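Local coordinates for protein Alpha/beta fold hydrolase (PDB 6I8W) that degrades membrane phospholipids, acting as a membrane-bound phospholipase A of the alpha/beta hydrolase family and a virulence factor of Pseudomonas aeruginosa, at residues Ala168-Glu172 against Leu173-Leu177; Ser222-Asn225 against Ala226-Glu230; Ala143-Tyr146 against Ala147-Pro151. One frame throughout, in Å; residues are numbered along the deposited sequence.

From the N terminus, the chain reaches interaction 3 (143-151) first, then interaction 1 (168-177), then interaction 2 (222-230). Each is local, joining residues adjacent in sequence, so none closes a long loop; they follow in series, neither nested nor crossed. Interaction 3 belongs to the beta-alpha-beta unit of strand 131-136, helix 138-149 and strand 154-160, in the core of the fold. Interactions 1 and 2 lie in the helical insertion between strands 154-160 and 250-255, placed as lid domains are in many relatives. They touch where Leu177 CD1 packs 4.1 Å from Phe229 CZ, whereas interaction 3 stays about 13 Å, nearest atoms, from interaction 2.

Interaction 1: Ala168-Glu172 against Leu173-Leu177; sequences ARKSE and LFEDL
Ser171 ends the loop that follows strand 154-160 and is the N-cap of helix 172-177, so the backbone turns from extended to helical here. Ser171 O accepts from Glu175 N at 2.9 Å, in the carbonyl plane, and Glu172 O takes Asp176 N at the same 2.9 Å. The amide of Phe174, in the first turn, is capped by Ser171 OG, 3.3 Å from Phe174 N, in a nearly straight bond (165°). With chi1 at 72°, the hydroxyl lies between the serine's own N and carbonyl carbon, which turns it toward the helix start. The ring of Phe174 lies obliquely beside this hydroxyl. Lys170 lies fully extended across the turn, its CG 3.7 Å from Phe174 CB; this long aliphatic stem suits an exposed place at the edge of the turn, carrying NZ on to a salt bridge with Glu178. Acidic residues suit a helix start, whose partial positive charge probably steadies them. A water lies between the carboxylates of Glu172 and Asp176, 3.1 Å from Glu172 OE2 and 2.8 Å from Asp176 OD2, and probably eases their mutual repulsion. Glu172 OE1 also forms a salt bridge with Arg259, and Ser171 OG a hydrogen bond with Val260 O, joining the helix start to the chain beyond strand 250-255. Leu173 and Asp176 meet Phe198 of helix 191-199, while Phe174 lies on Leu261.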
loop_
_atom_site.group_PDB
_atom_site.type_symbol
_atom_site.label_atom_id
_atom_site.label_comp_id
_atom_site.label_asym_id
_atom_site.label_seq_id
_atom_site.Cartn_x
_atom_site.Cartn_y
_atom_site.Cartn_z
ATOM N N ALA A 168 -12.282 0.448 19.960
ATOM C CA ALA A 168 -13.092 1.228 20.890
ATOM C C ALA A 168 -13.293 2.671 20.429
ATOM O O ALA A 168 -14.369 3.229 20.592
ATOM C CB ALA A 168 -12.458 1.201 22.274
ATOM N N ARG A 169 -12.251 3.278 19.869
ATOM C CA ARG A 169 -12.348 4.655 19.395
ATOM C C ARG A 169 -12.646 4.699 17.891
ATOM O O ARG A 169 -12.002 4.015 17.098
ATOM C CB ARG A 169 -11.061 5.427 19.701
ATOM C CG ARG A 169 -11.116 6.910 19.340
ATOM C CD ARG A 169 -9.769 7.589 19.548
ATOM N N LYS A 170 -13.632 5.506 17.513
ATOM C CA LYS A 170 -14.001 5.689 16.114
ATOM C C LYS A 170 -13.015 6.640 15.446
ATOM O O LYS A 170 -12.810 7.759 15.920
ATOM C CB LYS A 170 -15.443 6.234 16.021
ATOM C CG LYS A 170 -16.135 6.067 14.674
ATOM C CD LYS A 170 -17.608 6.541 14.782
ATOM C CE LYS A 170 -18.439 6.132 13.579
ATOM N NZ LYS A 170 -19.926 6.388 13.761
ATOM N N SER A 171 -12.403 6.209 14.348
ATOM C CA SER A 171 -11.420 7.048 13.672
ATOM C C SER A 171 -12.090 8.215 12.952
ATOM O O SER A 171 -13.290 8.206 12.723
ATOM C CB SER A 171 -10.599 6.224 12.680
ATOM O OG SER A 171 -11.393 5.868 11.561
ATOM N N GLU A 172 -11.287 9.209 12.590
ATOM C CA GLU A 172 -11.769 10.385 11.891
ATOM C C GLU A 172 -12.336 9.979 10.522
ATOM O O GLU A 172 -13.275 10.606 10.029
ATOM C CB GLU A 172 -10.648 11.414 11.758
ATOM C CG GLU A 172 -11.072 12.772 11.241
ATOM C CD GLU A 172 -9.937 13.783 11.297
ATOM O OE1 GLU A 172 -9.029 13.618 12.146
ATOM O OE2 GLU A 172 -9.940 14.730 10.479
ATOM N N LEU A 173 -11.764 8.942 9.908
ATOM C CA LEU A 173 -12.324 8.403 8.660
ATOM C C LEU A 173 -13.732 7.900 8.876
ATOM O O LEU A 173 -14.636 8.239 8.116
ATOM C CB LEU A 173 -11.484 7.255 8.087
ATOM C CG LEU A 173 -12.212 6.549 6.923
ATOM C CD1 LEU A 173 -12.376 7.481 5.718
ATOM C CD2 LEU A 173 -11.510 5.252 6.496
ATOM N N PHE A 174 -13.919 7.075 9.900
ATOM C CA PHE A 174 -15.231 6.499 10.124
ATOM C C PHE A 174 -16.225 7.583 10.528
ATOM O O PHE A 174 -17.389 7.496 10.179
ATOM C CB PHE A 174 -15.166 5.366 11.149
ATOM C CG PHE A 174 -14.530 4.108 10.614
ATOM C CD1 PHE A 174 -15.172 3.359 9.643
ATOM C CD2 PHE A 174 -13.301 3.671 11.078
ATOM C CE1 PHE A 174 -14.594 2.201 9.137
ATOM C CE2 PHE A 174 -12.720 2.512 10.582
ATOM C CZ PHE A 174 -13.362 1.781 9.607
ATOM N N GLU A 175 -15.771 8.633 11.206
ATOM C CA GLU A 175 -16.621 9.791 11.513
ATOM C C GLU A 175 -17.058 10.490 10.236
ATOM O O GLU A 175 -18.223 10.870 10.066
ATOM C CB GLU A 175 -15.883 10.796 12.400
ATOM C CG GLU A 175 -15.608 10.330 13.815
ATOM C CD GLU A 175 -16.823 10.477 14.705
ATOM O OE1 GLU A 175 -17.899 10.878 14.194
ATOM O OE2 GLU A 175 -16.699 10.205 15.919
ATOM N N ASP A 176 -16.085 10.687 9.346
ATOM C CA ASP A 176 -16.321 11.349 8.071
ATOM C C ASP A 176 -17.352 10.572 7.257
ATOM O O ASP A 176 -18.230 11.169 6.628
ATOM C CB ASP A 176 -15.032 11.471 7.264
ATOM C CG ASP A 176 -14.087 12.533 7.811
ATOM O OD1 ASP A 176 -14.500 13.339 8.677
ATOM O OD2 ASP A 176 -12.927 12.559 7.354
ATOM N N LEU A 177 -17.230 9.244 7.271
ATOM C CA LEU A 177 -18.099 8.376 6.473
ATOM C C LEU A 177 -19.561 8.528 6.874
ATOM O O LEU A 177 -20.454 8.386 6.036
ATOM C CB LEU A 177 -17.657 6.914 6.587
ATOM C CG LEU A 177 -16.334 6.613 5.858
ATOM C CD1 LEU A 177 -15.900 5.173 6.051
ATOM C CD2 LEU A 177 -16.430 6.953 4.377
HETATM O O HOH W 1 -11.276 14.799 7.711
#

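Interaction 2: Ser222-Asn225 against Ala226-Glu230; sequences SAFN and AQIFE
Successive turns of the long helix 208-234 bring Phe224 beside Ile228 and Gln227, in the helical region inserted between strands 154-160 and 250-255. The segment begins at a kink, where the amides of Ala223 and Phe224 lack bonds to the preceding turn; beyond it the regular i to i+4 pattern holds. Ala226 N reaches Ser222 O at 2.8 Å, and the bond from Gln227 N to Ala223 O is longer, 3.2 Å. Ile228 N meets Phe224 O at 3.0 Å in a notably straight bond (169°), and Phe229 N closes the set on Asn225 O at 2.8 Å. The main side-chain contact is apolar. Phe224 CG lies opposite its own N and beside the carbonyl carbon (chi1 -168°), carrying the ring toward the next turn. There Ile228, its longer branch extended, lays CG1 over one face of the ring and brings CD1 to 3.5 Å from Phe224 CE2. A branched aliphatic chain suits this place because it can cover part of the ring's face with methylene and methyl groups, without a polar group to satisfy. Gln227, also extended, brings its OE1 obliquely to 4.0 Å from Phe224 CE1, the amide and ring planes 58° apart, while NE2 bonds to Gln106. The methyl of Ala226 leaves the side toward Arg187 short and apolar. Around these turns, Ile228 and Asn225 pack on Phe99, while Phe229 makes a T-shaped pair with Phe71 and touches Asn182, setting the helix against the loops that carry these residues.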
loop_
_atom_site.group_PDB
_atom_site.type_symbol
_atom_site.label_atom_id
_atom_site.label_comp_id
_atom_site.label_asym_id
_atom_site.label_seq_id
_atom_site.Cartn_x
_atom_site.Cartn_y
_atom_site.Cartn_z
ATOM N N SER A 222 -10.618 8.264 -9.281
ATOM C CA SER A 222 -11.521 8.393 -8.137
ATOM C C SER A 222 -12.843 7.626 -8.303
ATOM O O SER A 222 -13.338 7.033 -7.344
ATOM C CB SER A 222 -11.819 9.875 -7.849
ATOM O OG SER A 222 -12.433 10.529 -8.956
ATOM N N ALA A 223 -13.416 7.637 -9.504
ATOM C CA ALA A 223 -14.684 6.934 -9.728
ATOM C C ALA A 223 -14.541 5.429 -9.478
ATOM O O ALA A 223 -15.336 4.829 -8.750
ATOM C CB ALA A 223 -15.204 7.195 -11.146
ATOM N N PHE A 224 -13.514 4.827 -10.067
ATOM C CA PHE A 224 -13.235 3.418 -9.849
ATOM C C PHE A 224 -12.833 3.137 -8.396
ATOM O O PHE A 224 -13.236 2.134 -7.811
ATOM C CB PHE A 224 -12.145 2.940 -10.801
ATOM C CG PHE A 224 -12.008 1.451 -10.848
ATOM C CD1 PHE A 224 -12.999 0.676 -11.417
ATOM C CD2 PHE A 224 -10.891 0.825 -10.323
ATOM C CE1 PHE A 224 -12.881 -0.696 -11.461
ATOM C CE2 PHE A 224 -10.775 -0.550 -10.371
ATOM C CZ PHE A 224 -11.763 -1.305 -10.934
ATOM N N ASN A 225 -12.026 4.014 -7.813
ATOM C CA ASN A 225 -11.656 3.830 -6.414
ATOM C C ASN A 225 -12.902 3.844 -5.526
ATOM O O ASN A 225 -13.020 3.024 -4.625
ATOM C CB ASN A 225 -10.667 4.902 -5.948
ATOM C CG ASN A 225 -9.228 4.622 -6.405
ATOM O OD1 ASN A 225 -8.908 3.537 -6.898
ATOM N ND2 ASN A 225 -8.365 5.615 -6.245
ATOM N N ALA A 226 -13.845 4.743 -5.814
ATOM C CA ALA A 226 -15.063 4.842 -5.015
ATOM C C ALA A 226 -15.872 3.546 -5.078
ATOM O O ALA A 226 -16.485 3.128 -4.092
ATOM C CB ALA A 226 -15.916 6.026 -5.485
ATOM N N GLN A 227 -15.883 2.925 -6.251
ATOM C CA GLN A 227 -16.604 1.665 -6.450
ATOM C C GLN A 227 -15.947 0.535 -5.647
ATOM O O GLN A 227 -16.620 -0.253 -4.982
ATOM C CB GLN A 227 -16.648 1.321 -7.943
ATOM C CG GLN A 227 -16.740 -0.160 -8.273
ATOM C CD GLN A 227 -16.815 -0.408 -9.778
ATOM O OE1 GLN A 227 -16.595 -1.528 -10.249
ATOM N NE2 GLN A 227 -17.122 0.643 -10.540
ATOM N N ILE A 228 -14.624 0.471 -5.693
ATOM C CA ILE A 228 -13.905 -0.499 -4.879
ATOM C C ILE A 228 -14.162 -0.248 -3.393
ATOM O O ILE A 228 -14.392 -1.190 -2.637
ATOM C CB ILE A 228 -12.391 -0.470 -5.151
ATOM C CG1 ILE A 228 -12.087 -1.037 -6.539
ATOM C CG2 ILE A 228 -11.637 -1.298 -4.102
ATOM C CD1 ILE A 228 -10.599 -1.015 -6.877
ATOM N N PHE A 229 -14.138 1.018 -2.978
ATOM C CA PHE A 229 -14.351 1.344 -1.568
ATOM C C PHE A 229 -15.728 0.857 -1.112
ATOM O O PHE A 229 -15.890 0.390 0.018
ATOM C CB PHE A 229 -14.215 2.849 -1.309
ATOM C CG PHE A 229 -14.061 3.197 0.155
ATOM C CD1 PHE A 229 -12.807 3.248 0.738
ATOM C CD2 PHE A 229 -15.174 3.443 0.949
ATOM C CE1 PHE A 229 -12.662 3.553 2.088
ATOM C CE2 PHE A 229 -15.040 3.746 2.292
ATOM C CZ PHE A 229 -13.783 3.801 2.867
ATOM N N GLU A 230 -16.710 0.942 -2.002
ATOM C CA GLU A 230 -18.057 0.476 -1.679
ATOM C C GLU A 230 -18.088 -1.041 -1.492
ATOM O O GLU A 230 -18.781 -1.550 -0.610
ATOM C CB GLU A 230 -19.051 0.908 -2.758
ATOM C CG GLU A 230 -19.939 2.045 -2.309
ATOM C CD GLU A 230 -20.661 1.729 -1.012
ATOM O OE1 GLU A 230 -21.514 0.815 -1.007
ATOM O OE2 GLU A 230 -20.364 2.390 0.007
#

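Interaction 3: Ala143-Tyr146 against Ala147-Pro151; sequences AALY and AARHP
Ala147 starts the last turn of helix 138-149, the crossover helix of the beta-alpha-beta unit between strands 131-136 and 154-160, which follows what is probably the nucleophile elbow. Ala147 N bonds to Ala143 O at 3.0 Å, and its methyl is small enough to let the helix lie close on Leu157 of strand 154-160. Ala148 repeats the pattern, its N 3.0 Å from Ala144 O, with its side chain on Ile246. Arg149 N bonds to Leu145 O at 2.9 Å and makes a weak bond to Tyr146 O. The arginine chain, extended from CG to NE, runs past that first carbonyl, Arg149 CG 3.1 Å from Leu145 O, and Leu145 CB lies over one face of the guanidinium; NH1 goes on to Glu117 and Gly113 O of helix 112-125. His150 then leaves the helical conformation, although its N still holds Tyr146 O at 2.8 Å. Its imidazole NE2 bonds to Glu117, while the tyrosine, packed on Val119 and Ala123, sends OH to Gln153. The ring planes of Tyr146 and His150 stand at 90°, centroids 5.6 Å apart, in an oblique arrangement, and His150 CB sits in the plane of the tyrosine at its edge, 3.8 Å from Tyr146 CE1.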
loop_
_atom_site.group_PDB
_atom_site.type_symbol
_atom_site.label_atom_id
_atom_site.label_comp_id
_atom_site.label_asym_id
_atom_site.label_seq_id
_atom_site.Cartn_x
_atom_site.Cartn_y
_atom_site.Cartn_z
ATOM N N ALA A 143 -3.277 -9.102 3.986
ATOM C CA ALA A 143 -2.155 -9.909 4.478
ATOM C C ALA A 143 -2.575 -10.801 5.641
ATOM O O ALA A 143 -2.150 -11.948 5.745
ATOM C CB ALA A 143 -1.004 -9.022 4.916
ATOM N N ALA A 144 -3.388 -10.262 6.540
ATOM C CA ALA A 144 -3.836 -11.055 7.681
ATOM C C ALA A 144 -4.642 -12.268 7.210
ATOM O O ALA A 144 -4.479 -13.363 7.743
ATOM C CB ALA A 144 -4.655 -10.207 8.641
ATOM N N LEU A 145 -5.487 -12.088 6.195
ATOM C CA LEU A 145 -6.297 -13.210 5.701
ATOM C C LEU A 145 -5.436 -14.266 5.008
ATOM O O LEU A 145 -5.680 -15.460 5.145
ATOM C CB LEU A 145 -7.397 -12.727 4.752
ATOM C CG LEU A 145 -8.522 -11.950 5.428
ATOM C CD1 LEU A 145 -9.491 -11.415 4.376
ATOM C CD2 LEU A 145 -9.243 -12.813 6.470
ATOM N N TYR A 146 -4.438 -13.818 4.257
ATOM C CA TYR A 146 -3.472 -14.726 3.647
ATOM C C TYR A 146 -2.825 -15.589 4.741
ATOM O O TYR A 146 -2.787 -16.821 4.633
ATOM C CB TYR A 146 -2.424 -13.906 2.871
ATOM C CG TYR A 146 -1.415 -14.651 2.003
ATOM C CD1 TYR A 146 -1.221 -16.021 2.101
ATOM C CD2 TYR A 146 -0.626 -13.951 1.099
ATOM C CE1 TYR A 146 -0.277 -16.674 1.308
ATOM C CE2 TYR A 146 0.308 -14.592 0.304
ATOM C CZ TYR A 146 0.485 -15.949 0.417
ATOM O OH TYR A 146 1.423 -16.569 -0.381
ATOM N N ALA A 147 -2.333 -14.940 5.796
ATOM C CA ALA A 147 -1.677 -15.643 6.901
ATOM C C ALA A 147 -2.616 -16.618 7.614
ATOM O O ALA A 147 -2.179 -17.668 8.088
ATOM C CB ALA A 147 -1.094 -14.638 7.910
ATOM N N ALA A 148 -3.898 -16.269 7.705
ATOM C CA ALA A 148 -4.863 -17.125 8.394
ATOM C C ALA A 148 -5.244 -18.307 7.519
ATOM O O ALA A 148 -5.527 -19.394 8.014
ATOM C CB ALA A 148 -6.104 -16.333 8.788
ATOM N N ARG A 149 -5.250 -18.084 6.208
ATOM C CA ARG A 149 -5.685 -19.103 5.252
ATOM C C ARG A 149 -4.568 -20.031 4.790
ATOM O O ARG A 149 -4.812 -21.183 4.460
ATOM C CB ARG A 149 -6.318 -18.438 4.032
ATOM C CG ARG A 149 -7.644 -17.773 4.316
ATOM C CD ARG A 149 -8.059 -16.922 3.137
ATOM N NE ARG A 149 -9.384 -16.339 3.312
ATOM C CZ ARG A 149 -9.962 -15.555 2.411
ATOM N NH1 ARG A 149 -9.316 -15.256 1.287
ATOM N NH2 ARG A 149 -11.173 -15.063 2.633
ATOM N N HIS A 150 -3.338 -19.537 4.780
ATOM C CA HIS A 150 -2.223 -20.332 4.278
ATOM C C HIS A 150 -1.065 -20.320 5.251
ATOM O O HIS A 150 -0.001 -19.811 4.922
ATOM C CB HIS A 150 -1.753 -19.808 2.914
ATOM C CG HIS A 150 -2.818 -19.805 1.864
ATOM N ND1 HIS A 150 -3.238 -20.952 1.224
ATOM C CD2 HIS A 150 -3.556 -18.796 1.344
ATOM C CE1 HIS A 150 -4.183 -20.649 0.352
ATOM N NE2 HIS A 150 -4.397 -19.348 0.407
ATOM N N PRO A 151 -1.263 -20.897 6.447
ATOM C CA PRO A 151 -0.243 -20.787 7.494
ATOM C C PRO A 151 1.075 -21.457 7.102
ATOM O O PRO A 151 2.128 -21.037 7.561
ATOM C CB PRO A 151 -0.879 -21.500 8.696
ATOM C CG PRO A 151 -2.309 -21.789 8.309
ATOM C CD PRO A 151 -2.357 -21.807 6.828
#